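Local coordinates for protein putative amidohydrolase (Unidentified, PDB 3MKV) that probably acts as a zinc-dependent prolidase of the amidohydrolase superfamily, hydrolysing dipeptides that end in proline, at residues 219-222 with 223-227; 312-316 with 317-321. One frame throughout, in Å; residues are numbered along the deposited sequence.

In the fold
Both contacts are local, each within one continuous stretch, and both belong to the amidohydrolase part of the chain, a family with the TIM-barrel fold. Interaction 1 comes first along the chain. It lies in the C-terminal part of helix 214-225, which packs on helix 174-187, and leads toward strand 232-235. Interaction 2 caps the end of helix 307-317, where the chain turns back beside strand 272-274 and helix 260-269. Neither contact closes a long loop. They stand in series, so they neither nest nor cross. The centres of interactions 1 and 2 are about 27 Å apart. The nearest atoms of interactions 1 and 2 are about 13 Å apart, so the two do not touch.

Interaction 1: 219-222 with 223-227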
# COMPACT_ATOMS: atom_id res chain seq x y z
N ALA A 219 -8.20 -28.50 0.88
CA ALA A 219 -8.07 -27.56 -0.25
C ALA A 219 -6.76 -27.78 -1.00
O ALA A 219 -6.74 -27.78 -2.23
CB ALA A 219 -8.17 -26.12 0.22
N ILE A 220 -5.67 -27.97 -0.27
CA ILE A 220 -4.35 -28.18 -0.87
C ILE A 220 -4.32 -29.47 -1.71
O ILE A 220 -3.87 -29.47 -2.85
CB ILE A 220 -3.21 -28.18 0.19
CG1 ILE A 220 -3.04 -26.78 0.79
CG2 ILE A 220 -1.90 -28.59 -0.44
CD1 ILE A 220 -2.36 -26.75 2.17
N VAL A 221 -4.81 -30.57 -1.14
CA VAL A 221 -4.87 -31.84 -1.85
C VAL A 221 -5.72 -31.76 -3.14
O VAL A 221 -5.33 -32.28 -4.19
CB VAL A 221 -5.41 -32.96 -0.93
CG1 VAL A 221 -5.56 -34.23 -1.71
CG2 VAL A 221 -4.48 -33.18 0.28
N ALA A 222 -6.87 -31.11 -3.07
CA ALA A 222 -7.73 -30.95 -4.24
C ALA A 222 -7.03 -30.16 -5.34
O ALA A 222 -7.06 -30.54 -6.51
CB ALA A 222 -9.03 -30.28 -3.85
N GLU A 223 -6.38 -29.07 -4.96
CA GLU A 223 -5.56 -28.30 -5.90
C GLU A 223 -4.48 -29.12 -6.60
O GLU A 223 -4.28 -28.97 -7.81
CB GLU A 223 -4.91 -27.10 -5.19
CG GLU A 223 -5.87 -25.97 -4.90
CD GLU A 223 -6.71 -25.60 -6.11
OE1 GLU A 223 -6.13 -25.49 -7.21
OE2 GLU A 223 -7.94 -25.42 -5.96
N ALA A 224 -3.76 -29.96 -5.86
CA ALA A 224 -2.74 -30.82 -6.45
C ALA A 224 -3.34 -31.88 -7.37
O ALA A 224 -2.80 -32.19 -8.45
CB ALA A 224 -1.89 -31.48 -5.37
N GLN A 225 -4.47 -32.45 -6.94
CA GLN A 225 -5.12 -33.48 -7.72
C GLN A 225 -5.74 -32.94 -9.00
O GLN A 225 -5.86 -33.67 -9.98
CB GLN A 225 -6.17 -34.19 -6.89
CG GLN A 225 -5.60 -35.08 -5.82
CD GLN A 225 -6.70 -35.67 -4.97
OE1 GLN A 225 -7.87 -35.31 -5.12
NE2 GLN A 225 -6.33 -36.57 -4.06
N GLY A 226 -6.12 -31.67 -9.00
CA GLY A 226 -6.67 -31.07 -10.22
C GLY A 226 -5.63 -30.99 -11.32
O GLY A 226 -5.97 -30.78 -12.50
N ARG A 227 -4.36 -31.15 -10.94
CA ARG A 227 -3.25 -31.07 -11.88
C ARG A 227 -2.58 -32.42 -12.06
O ARG A 227 -1.50 -32.51 -12.64
CB ARG A 227 -2.22 -30.03 -11.41
CG ARG A 227 -1.07 -29.80 -12.40
CD ARG A 227 -0.73 -28.31 -12.55
NE ARG A 227 0.14 -28.01 -13.69
CZ ARG A 227 0.28 -26.79 -14.22
NH1 ARG A 227 -0.39 -25.77 -13.72
NH2 ARG A 227 1.09 -26.59 -15.25
O HOH W 1 -9.17 -26.54 -3.54
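The last turns of helix 214-225 hold this contact, made by Ala219 to Ala222 with the residues that follow. Regular i to i+4 backbone bonds join the two parts. Glu223 N donates to Ala219 O at 3.0 Å, and Gln225 N donates to Val221 O at 2.9 Å. Ala224 N and Gly226 N bond in the same way to Ile220 O and Ala222 O. The Gly226 bond is the least straight of the four, at 142°.

Glu223 adds a side-chain link. Its CG sits beside the backbone N (chi1 -75°) and passes 3.3 Å from Ala219 O. The bend at chi2 then turns the carboxylate toward a water that bridges the two residues. The water donates to Ala219 O at 3.0 Å and to Glu223 OE2 at 2.9 Å. Ala219 O therefore accepts both a backbone N-H and a water. The other carboxylate oxygen, OE1, forms a salt bridge with Arg182 of helix 174-187.

On another side of the helix, Val221 and Gln225 run side by side and point the same way. Val221 CG1 meets the amide end of Gln225, with NE2 at 3.4 Å. Beyond CG the glutamine chain is extended (chi2 175°), which carries the amide alongside the valine methyl. Ile220 is buried against Val177 and Val181 of helix 174-187. Arg227 NH2 bonds to Thr204 O of the second subunit.

The water holds OE2 of Glu223 and Arg182 holds OE1. This should limit rotation of the carboxylate, and the arginine probably stabilises its negative charge.

Interaction 2: 312-316 with 317-321; sequences EIMKR and AGVKM
Met314 meets Val319 and Met321 across the end of helix 307-317. Its CB lies 3.9 Å from Val319 CB and 3.9 Å from Met321 SD. CG is a little farther from Val319 CB, at 4.2 Å. Met314 SD lies 4.2 Å from Met321 SD. The chain then bends at chi3 (-75°), which brings CE to 4.1 Å from Met321 SD. Met321 is bent at its own chi3, and its CE reaches back to 4.0 Å from Lys315 N. Met314 crosses both Val319 and Met321 at a slant. Outside the contact, Met314 also packs on Val273 of strand 272-274 and on Ile258.

Gly318 ends the helix in a Schellman motif. Its phi is positive, 77°, and the chain turns back. Val319 N donates to Met314 O at 2.8 Å, a fairly straight bond of 163°. Gly318 N bonds to Lys315 O at 2.7 Å, coming from above the carbonyl plane. Ala317 N donates to Ile313 O and only weakly to Met314 O. The reversal sets Val319 against the last turn, with CB close to Met314 O. Lys315 NZ forms a salt bridge with Glu350, and Arg316 NH1 one with Asp260 of helix 260-269.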
# COMPACT_ATOMS: atom_id res chain seq x y z
N GLU A 312 9.54 -51.25 12.34
CA GLU A 312 8.95 -52.54 12.72
C GLU A 312 7.43 -52.43 12.73
O GLU A 312 6.74 -53.28 12.17
CB GLU A 312 9.46 -52.96 14.10
CG GLU A 312 10.97 -53.21 14.16
CD GLU A 312 11.52 -53.14 15.58
OE1 GLU A 312 10.72 -52.89 16.51
OE2 GLU A 312 12.75 -53.31 15.76
N ILE A 313 6.92 -51.38 13.38
CA ILE A 313 5.50 -51.07 13.40
C ILE A 313 4.89 -50.98 12.00
O ILE A 313 3.80 -51.50 11.75
CB ILE A 313 5.22 -49.75 14.18
CG1 ILE A 313 5.44 -49.94 15.68
CG2 ILE A 313 3.80 -49.22 13.90
CD1 ILE A 313 5.26 -48.66 16.49
N MET A 314 5.59 -50.32 11.08
CA MET A 314 5.04 -50.08 9.75
C MET A 314 5.07 -51.33 8.89
O MET A 314 4.16 -51.56 8.08
CB MET A 314 5.76 -48.92 9.04
CG MET A 314 5.27 -47.54 9.47
SD MET A 314 6.17 -46.16 8.73
CE MET A 314 7.72 -46.17 9.62
N LYS A 315 6.11 -52.14 9.07
CA LYS A 315 6.21 -53.40 8.34
C LYS A 315 5.09 -54.35 8.77
O LYS A 315 4.36 -54.89 7.94
CB LYS A 315 7.57 -54.06 8.60
CG LYS A 315 7.72 -55.41 7.94
CD LYS A 315 9.07 -56.02 8.26
CE LYS A 315 9.26 -57.37 7.58
NZ LYS A 315 10.66 -57.89 7.73
N ARG A 316 4.97 -54.54 10.08
CA ARG A 316 3.92 -55.34 10.66
C ARG A 316 2.57 -54.94 10.07
O ARG A 316 1.70 -55.78 9.83
CB ARG A 316 3.91 -55.14 12.17
CG ARG A 316 3.06 -56.12 12.97
CD ARG A 316 3.13 -55.77 14.45
NE ARG A 316 4.51 -55.79 14.92
CZ ARG A 316 5.03 -54.89 15.75
NH1 ARG A 316 4.30 -53.87 16.20
NH2 ARG A 316 6.30 -55.00 16.12
N ALA A 317 2.40 -53.65 9.82
CA ALA A 317 1.14 -53.13 9.29
C ALA A 317 1.02 -53.30 7.77
O ALA A 317 -0.07 -53.16 7.21
CB ALA A 317 0.98 -51.68 9.68
N GLY A 318 2.13 -53.59 7.11
CA GLY A 318 2.13 -53.72 5.66
C GLY A 318 2.12 -52.36 4.98
O GLY A 318 1.57 -52.19 3.88
N VAL A 319 2.71 -51.37 5.65
CA VAL A 319 2.84 -50.04 5.07
C VAL A 319 3.90 -50.00 3.98
O VAL A 319 5.07 -50.35 4.20
CB VAL A 319 3.17 -48.99 6.15
CG1 VAL A 319 3.51 -47.65 5.50
CG2 VAL A 319 1.99 -48.84 7.10
N LYS A 320 3.49 -49.58 2.78
CA LYS A 320 4.42 -49.27 1.71
C LYS A 320 5.38 -48.15 2.14
O LYS A 320 4.97 -47.00 2.33
CB LYS A 320 3.63 -48.87 0.45
CG LYS A 320 2.96 -50.06 -0.25
CD LYS A 320 1.58 -49.73 -0.80
CE LYS A 320 1.61 -48.65 -1.87
NZ LYS A 320 0.27 -48.02 -2.07
N MET A 321 6.66 -48.50 2.29
CA MET A 321 7.70 -47.57 2.72
C MET A 321 8.63 -47.18 1.58
O MET A 321 9.06 -48.02 0.79
CB MET A 321 8.51 -48.16 3.87
CG MET A 321 7.80 -48.12 5.20
SD MET A 321 8.81 -48.68 6.57
CE MET A 321 8.62 -50.46 6.42